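Local coordinates for DNA replication regulator protein HobA (Helicobacter pylori, PDB 2UVP) that is required for initiating DNA replication and increases the binding of the initiator DnaA to the oriC region, at residues Ala44-His49 with Gly54-Ser59; Ser48-Gly53 with Asn174-Val179. All blocks are in the same frame, centred on the assembly; numbering follows the deposited sequence.

Interaction 1 of 2, residues Ala44-His49 with Gly54-Ser59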
ATOM      1  N   ALA A  44      14.512 -27.868  -0.394  1.00 17.14           N
ATOM      2  CA  ALA A  44      15.967 -27.945  -0.609  1.00 17.52           C
ATOM      3  C   ALA A  44      16.374 -27.097  -1.813  1.00 17.15           C
ATOM      4  O   ALA A  44      17.338 -26.331  -1.744  1.00 18.49           O
ATOM      5  CB  ALA A  44      16.407 -29.390  -0.802  1.00 17.80           C
ATOM      6  N   GLN A  45      15.624 -27.228  -2.898  1.00 17.39           N
ATOM      7  CA  GLN A  45      15.936 -26.525  -4.150  1.00 18.84           C
ATOM      8  C   GLN A  45      15.822 -25.021  -3.976  1.00 18.62           C
ATOM      9  O   GLN A  45      16.641 -24.253  -4.485  1.00 19.59           O
ATOM     10  CB  GLN A  45      15.007 -26.986  -5.264  1.00 18.88           C
ATOM     11  CG  GLN A  45      15.229 -28.448  -5.629  1.00 23.33           C
ATOM     12  CD  GLN A  45      14.327 -28.947  -6.738  1.00 27.68           C
ATOM     13  OE1 GLN A  45      13.427 -28.244  -7.195  1.00 32.11           O
ATOM     14  NE2 GLN A  45      14.572 -30.185  -7.182  1.00 30.54           N
ATOM     15  N   THR A  46      14.828 -24.605  -3.202  1.00 18.39           N
ATOM     16  CA  THR A  46      14.661 -23.182  -2.883  1.00 17.65           C
ATOM     17  C   THR A  46      15.805 -22.649  -2.014  1.00 17.63           C
ATOM     18  O   THR A  46      16.307 -21.544  -2.248  1.00 17.15           O
ATOM     19  CB  THR A  46      13.290 -22.947  -2.237  1.00 16.60           C
ATOM     20  OG1 THR A  46      12.276 -23.469  -3.096  1.00 16.34           O
ATOM     21  CG2 THR A  46      13.024 -21.433  -2.018  1.00 17.62           C
ATOM     22  N   ILE A  47      16.226 -23.426  -1.014  1.00 16.70           N
ATOM     23  CA  ILE A  47      17.382 -23.073  -0.193  1.00 17.35           C
ATOM     24  C   ILE A  47      18.651 -22.940  -1.054  1.00 17.98           C
ATOM     25  O   ILE A  47      19.386 -21.963  -0.916  1.00 18.51           O
ATOM     26  CB  ILE A  47      17.617 -24.077   0.937  1.00 17.21           C
ATOM     27  CG1 ILE A  47      16.478 -23.953   1.962  1.00 16.31           C
ATOM     28  CG2 ILE A  47      18.965 -23.798   1.609  1.00 18.04           C
ATOM     29  CD1 ILE A  47      16.422 -25.107   2.968  1.00 16.30           C
ATOM     30  N   SER A  48      18.884 -23.904  -1.945  1.00 18.95           N
ATOM     31  CA  SER A  48      20.034 -23.836  -2.859  1.00 19.68           C
ATOM     32  C   SER A  48      20.010 -22.562  -3.699  1.00 20.09           C
ATOM     33  O   SER A  48      21.053 -21.934  -3.909  1.00 20.57           O
ATOM     34  CB  SER A  48      20.072 -25.055  -3.768  1.00 20.56           C
ATOM     35  OG  SER A  48      20.525 -26.169  -3.013  1.00 22.56           O
ATOM     36  N   HIS A  49      18.818 -22.209  -4.180  1.00 19.24           N
ATOM     37  CA  HIS A  49      18.635 -20.985  -4.964  1.00 19.23           C
ATOM     38  C   HIS A  49      19.045 -19.774  -4.150  1.00 19.33           C
ATOM     39  O   HIS A  49      19.816 -18.922  -4.615  1.00 19.29           O
ATOM     40  CB  HIS A  49      17.190 -20.858  -5.416  1.00 18.31           C
ATOM     41  CG  HIS A  49      16.942 -19.683  -6.310  1.00 18.19           C
ATOM     42  ND1 HIS A  49      16.330 -18.525  -5.878  1.00 18.87           N
ATOM     43  CD2 HIS A  49      17.227 -19.496  -7.616  1.00 15.06           C
ATOM     44  CE1 HIS A  49      16.231 -17.679  -6.892  1.00 13.65           C
ATOM     45  NE2 HIS A  49      16.795 -18.234  -7.950  1.00 20.12           N
ATOM     46  N   GLY A  54      20.286 -16.231  -5.481  1.00 18.82           N
ATOM     47  CA  GLY A  54      18.994 -16.068  -6.155  1.00 17.91           C
ATOM     48  C   GLY A  54      18.013 -15.162  -5.414  1.00 16.85           C
ATOM     49  O   GLY A  54      18.076 -15.023  -4.197  1.00 17.60           O
ATOM     50  N   SER A  55      17.107 -14.551  -6.163  1.00 16.23           N
ATOM     51  CA  SER A  55      16.030 -13.740  -5.600  1.00 15.44           C
ATOM     52  C   SER A  55      14.720 -14.537  -5.562  1.00 15.12           C
ATOM     53  O   SER A  55      14.498 -15.450  -6.373  1.00 14.83           O
ATOM     54  CB  SER A  55      15.855 -12.430  -6.413  1.00 15.54           C
ATOM     55  OG  SER A  55      15.593 -12.717  -7.772  1.00 16.68           O
ATOM     56  N   LEU A  56      13.852 -14.221  -4.601  1.00 14.93           N
ATOM     57  CA  LEU A  56      12.532 -14.847  -4.535  1.00 13.78           C
ATOM     58  C   LEU A  56      11.476 -13.803  -4.843  1.00 14.01           C
ATOM     59  O   LEU A  56      11.390 -12.769  -4.160  1.00 12.93           O
ATOM     60  CB  LEU A  56      12.267 -15.457  -3.148  1.00 14.65           C
ATOM     61  CG  LEU A  56      13.163 -16.623  -2.744  1.00 14.48           C
ATOM     62  CD1 LEU A  56      12.940 -16.914  -1.274  1.00 15.16           C
ATOM     63  CD2 LEU A  56      12.837 -17.840  -3.600  1.00 17.69           C
ATOM     64  N   LEU A  57      10.702 -14.051  -5.892  1.00 12.66           N
ATOM     65  CA  LEU A  57       9.654 -13.115  -6.287  1.00 12.62           C
ATOM     66  C   LEU A  57       8.366 -13.754  -5.814  1.00 13.10           C
ATOM     67  O   LEU A  57       7.909 -14.753  -6.386  1.00 13.82           O
ATOM     68  CB  LEU A  57       9.641 -12.903  -7.810  1.00 12.51           C
ATOM     69  CG  LEU A  57      10.621 -11.843  -8.365  1.00 13.18           C
ATOM     70  CD1 LEU A  57      12.052 -12.108  -7.999  1.00 15.16           C
ATOM     71  CD2 LEU A  57      10.423 -11.774  -9.898  1.00 14.43           C
ATOM     72  N   VAL A  58       7.780 -13.176  -4.773  1.00 12.73           N
ATOM     73  CA  VAL A  58       6.701 -13.839  -4.049  1.00 13.07           C
ATOM     74  C   VAL A  58       5.352 -13.274  -4.465  1.00 13.09           C
ATOM     75  O   VAL A  58       5.137 -12.050  -4.484  1.00 12.73           O
ATOM     76  CB  VAL A  58       6.880 -13.702  -2.492  1.00 13.69           C
ATOM     77  CG1 VAL A  58       5.899 -14.630  -1.770  1.00 15.20           C
ATOM     78  CG2 VAL A  58       8.304 -14.075  -2.058  1.00 13.06           C
ATOM     79  N   SER A  59       4.421 -14.169  -4.789  1.00 12.36           N
ATOM     80  CA  SER A  59       3.068 -13.769  -5.139  1.00 12.84           C
ATOM     81  C   SER A  59       2.062 -14.680  -4.422  1.00 12.82           C
ATOM     82  O   SER A  59       2.421 -15.788  -3.978  1.00 12.38           O
ATOM     83  CB  SER A  59       2.846 -13.846  -6.661  1.00 13.39           C
ATOM     84  OG  SER A  59       3.099 -15.146  -7.162  1.00 15.15           O
TER
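The imidazole of His49 lies against the backbone at the start of the strand, with one face over Gly54. Gly54 CA sits 3.6 Å from the centroid of the His49 ring, 25° off the ring normal and displaced toward the rim, a CH-pi contact. With CG anti to the backbone N (chi1 -176°), the ring swings off the helix toward residues 54-56, and the lack of a side chain on Gly54 lets it come down so closely. His49 ND1 is buried here and has no partner in the model.

The same two residues are also joined through their backbones: Gly54 N donates to His49 O over 2.9 Å. This bond ties the last turn of the helix to the residue that leads into the strand. It is the helix-to-strand connection of an alpha/beta fold, in which the helix passes through a short turn into strand 55-60 of the parallel sheet.

One turn earlier, the methyl of Thr46 meets a methyl of Leu56, CG2 to CD2 at 3.9 Å, the two side chains crossing at about a right angle. Thr46 turns this methyl to the strand while its OG1 bonds back to Leu42 O. Leu56 CD2 also reaches the His49 ring obliquely, 4.2 Å from ND1.

Met117 of strand 116-121 touches Thr46, His49 and Leu56, and Phe172 of helix 161-180 packs on Thr46; helix 39-51 thus rests on the sheet at strands 55-60 and 116-121, with helix 161-180 packed along another of its sides.

Interaction 2 of 2, residues Ser48-Gly53 with Asn174-Val179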
ATOM      1  N   SER A  48      18.884 -23.904  -1.945  1.00 18.95           N
ATOM      2  CA  SER A  48      20.034 -23.836  -2.859  1.00 19.68           C
ATOM      3  C   SER A  48      20.010 -22.562  -3.699  1.00 20.09           C
ATOM      4  O   SER A  48      21.053 -21.934  -3.909  1.00 20.57           O
ATOM      5  CB  SER A  48      20.072 -25.055  -3.768  1.00 20.56           C
ATOM      6  OG  SER A  48      20.525 -26.169  -3.013  1.00 22.56           O
ATOM      7  N   HIS A  49      18.818 -22.209  -4.180  1.00 19.24           N
ATOM      8  CA  HIS A  49      18.635 -20.985  -4.964  1.00 19.23           C
ATOM      9  C   HIS A  49      19.045 -19.774  -4.150  1.00 19.33           C
ATOM     10  O   HIS A  49      19.816 -18.922  -4.615  1.00 19.29           O
ATOM     11  CB  HIS A  49      17.190 -20.858  -5.416  1.00 18.31           C
ATOM     12  CG  HIS A  49      16.942 -19.683  -6.310  1.00 18.19           C
ATOM     13  ND1 HIS A  49      16.330 -18.525  -5.878  1.00 18.87           N
ATOM     14  CD2 HIS A  49      17.227 -19.496  -7.616  1.00 15.06           C
ATOM     15  CE1 HIS A  49      16.231 -17.679  -6.892  1.00 13.65           C
ATOM     16  NE2 HIS A  49      16.795 -18.234  -7.950  1.00 20.12           N
ATOM     17  N   VAL A  50      18.548 -19.700  -2.919  1.00 19.30           N
ATOM     18  CA  VAL A  50      18.935 -18.625  -2.017  1.00 20.19           C
ATOM     19  C   VAL A  50      20.444 -18.597  -1.790  1.00 20.96           C
ATOM     20  O   VAL A  50      21.064 -17.544  -1.885  1.00 21.01           O
ATOM     21  CB  VAL A  50      18.154 -18.702  -0.683  1.00 20.37           C
ATOM     22  CG1 VAL A  50      18.740 -17.735   0.362  1.00 21.69           C
ATOM     23  CG2 VAL A  50      16.663 -18.443  -0.938  1.00 20.78           C
ATOM     24  N   LEU A  51      21.049 -19.762  -1.553  1.00 21.47           N
ATOM     25  CA  LEU A  51      22.492 -19.841  -1.316  1.00 22.46           C
ATOM     26  C   LEU A  51      23.308 -19.397  -2.509  1.00 22.58           C
ATOM     27  O   LEU A  51      24.436 -18.929  -2.356  1.00 23.71           O
ATOM     28  CB  LEU A  51      22.883 -21.281  -0.982  1.00 23.34           C
ATOM     29  CG  LEU A  51      22.893 -21.673   0.496  1.00 25.07           C
ATOM     30  CD1 LEU A  51      21.781 -21.055   1.353  1.00 28.73           C
ATOM     31  CD2 LEU A  51      22.901 -23.197   0.588  1.00 27.17           C
ATOM     32  N   ASN A  52      22.746 -19.593  -3.690  1.00 22.11           N
ATOM     33  CA  ASN A  52      23.405 -19.261  -4.938  1.00 22.48           C
ATOM     34  C   ASN A  52      23.259 -17.783  -5.322  1.00 22.61           C
ATOM     35  O   ASN A  52      23.695 -17.388  -6.407  1.00 23.55           O
ATOM     36  CB  ASN A  52      22.871 -20.154  -6.046  1.00 22.34           C
ATOM     37  CG  ASN A  52      23.470 -21.555  -6.012  0.50 22.74           C
ATOM     38  OD1 ASN A  52      24.534 -21.774  -5.433  0.50 24.44           O
ATOM     39  ND2 ASN A  52      22.792 -22.505  -6.651  0.50 24.01           N
ATOM     40  N   GLY A  53      22.672 -16.985  -4.427  1.00 21.64           N
ATOM     41  CA  GLY A  53      22.457 -15.555  -4.668  1.00 21.24           C
ATOM     42  C   GLY A  53      21.158 -15.233  -5.379  1.00 20.62           C
ATOM     43  O   GLY A  53      20.934 -14.080  -5.820  1.00 20.93           O
ATOM     44  N   ASN A 174      13.038 -22.579   9.118  1.00 13.24           N
ATOM     45  CA  ASN A 174      13.940 -23.394   9.952  1.00 14.27           C
ATOM     46  C   ASN A 174      14.930 -24.171   9.090  1.00 14.54           C
ATOM     47  O   ASN A 174      16.117 -24.255   9.420  1.00 15.71           O
ATOM     48  CB  ASN A 174      13.144 -24.326  10.834  1.00 14.13           C
ATOM     49  CG  ASN A 174      12.753 -23.683  12.120  1.00 20.72           C
ATOM     50  OD1 ASN A 174      13.480 -23.790  13.137  1.00 23.08           O
ATOM     51  ND2 ASN A 174      11.624 -22.983  12.103  1.00 21.51           N
ATOM     52  N   ALA A 175      14.436 -24.706   7.975  1.00 14.29           N
ATOM     53  CA  ALA A 175      15.275 -25.443   7.041  1.00 14.66           C
ATOM     54  C   ALA A 175      16.330 -24.522   6.474  1.00 15.56           C
ATOM     55  O   ALA A 175      17.512 -24.845   6.511  1.00 15.34           O
ATOM     56  CB  ALA A 175      14.456 -26.054   5.948  1.00 13.78           C
ATOM     57  N   LEU A 176      15.909 -23.357   5.993  1.00 16.18           N
ATOM     58  CA  LEU A 176      16.858 -22.367   5.461  1.00 17.55           C
ATOM     59  C   LEU A 176      17.979 -21.985   6.434  1.00 18.37           C
ATOM     60  O   LEU A 176      19.156 -22.016   6.056  1.00 19.22           O
ATOM     61  CB  LEU A 176      16.105 -21.105   5.031  1.00 17.12           C
ATOM     62  CG  LEU A 176      16.938 -19.904   4.598  1.00 17.96           C
ATOM     63  CD1 LEU A 176      17.832 -20.241   3.415  1.00 20.31           C
ATOM     64  CD2 LEU A 176      16.000 -18.729   4.259  1.00 18.13           C
ATOM     65  N   PHE A 177      17.624 -21.606   7.662  1.00 19.29           N
ATOM     66  CA  PHE A 177      18.621 -21.145   8.615  1.00 21.36           C
ATOM     67  C   PHE A 177      19.424 -22.292   9.189  1.00 22.44           C
ATOM     68  O   PHE A 177      20.609 -22.133   9.519  1.00 23.24           O
ATOM     69  CB  PHE A 177      17.991 -20.263   9.692  1.00 21.77           C
ATOM     70  CG  PHE A 177      17.763 -18.874   9.218  1.00 21.91           C
ATOM     71  CD1 PHE A 177      16.629 -18.560   8.487  1.00 22.96           C
ATOM     72  CD2 PHE A 177      18.723 -17.893   9.438  1.00 24.15           C
ATOM     73  CE1 PHE A 177      16.421 -17.285   8.007  1.00 23.62           C
ATOM     74  CE2 PHE A 177      18.539 -16.606   8.951  1.00 24.15           C
ATOM     75  CZ  PHE A 177      17.392 -16.296   8.236  1.00 24.25           C
ATOM     76  N   SER A 178      18.798 -23.459   9.268  1.00 22.42           N
ATOM     77  CA  SER A 178      19.538 -24.668   9.601  1.00 23.99           C
ATOM     78  C   SER A 178      20.699 -24.879   8.638  1.00 24.77           C
ATOM     79  O   SER A 178      21.800 -25.220   9.078  1.00 25.72           O
ATOM     80  CB  SER A 178      18.631 -25.893   9.664  1.00 23.29           C
ATOM     81  OG  SER A 178      17.862 -25.840  10.851  1.00 24.88           O
ATOM     82  N   VAL A 179      20.490 -24.676   7.341  1.00 26.03           N
ATOM     83  CA  VAL A 179      21.636 -24.807   6.437  1.00 28.38           C
ATOM     84  C   VAL A 179      22.570 -23.593   6.469  1.00 29.94           C
ATOM     85  O   VAL A 179      23.791 -23.759   6.463  1.00 30.06           O
ATOM     86  CB  VAL A 179      21.333 -25.398   4.998  1.00 28.66           C
ATOM     87  CG1 VAL A 179      19.911 -25.940   4.845  1.00 28.29           C
ATOM     88  CG2 VAL A 179      21.744 -24.482   3.876  1.00 29.04           C
TER
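Leu51 lays its CD2 methyl against CG2 of Val179 at 3.7 Å, the two side chains meeting at a slant near the protein surface. Deeper in, Val50 points at helix 161-180 and its CG1 touches CD1 of Leu176 at 4.1 Å. Leu176 has CG anti to its backbone N (chi1 173°), which brings the CD1 branch round to Val50, although the side chain leaves the backbone alongside the facing segment; the two side chains cross at nearly 90°. The contact is wholly apolar and modest, burying 142 Å² in all.

Helix 39-51 stops just here in a Schellman motif. Gly53, at positive phi (88°), is its C' residue, and the bond from Gly53 N to Val50 O, 3.1 Å long, makes up the motif together with that from Gly54 N to His49 O, so Val50 both closes the helix end through its carbonyl and packs through its side chain. On the partner helix, Asn174 O is gripped twice: Ser178 N and Ser178 OG, each at 2.8 Å, reach it from opposite faces of the carbonyl plane. Ile47, one turn before Leu51, extends the apolar seam onto Ala175, Leu176 and Val179, while one or more aromatic side chains of a neighbouring subunit pack on Asn174, Ala175 and Ser178.

In the fold
Both contacts start from helix 39-51, and their centres lie about 8 Å apart, on the same side of the chain's centre. Interaction 1 is local in sequence, joining the helix to the strand 55-60 that follows it in the central parallel sheet; interaction 2 brings in helix 161-180 from near the end of the chain, 121 residues on. They share Ser48 and His49 and touch directly, Leu56 CD1 lying 4.0 Å from Val50 CG2. Helix 39-51 therefore uses adjoining sides, one for strand 55-60 and one for helix 161-180, an arrangement in keeping with the alpha/beta fold of the SIS clan. It contacts both the sheet and the last helix of the chain.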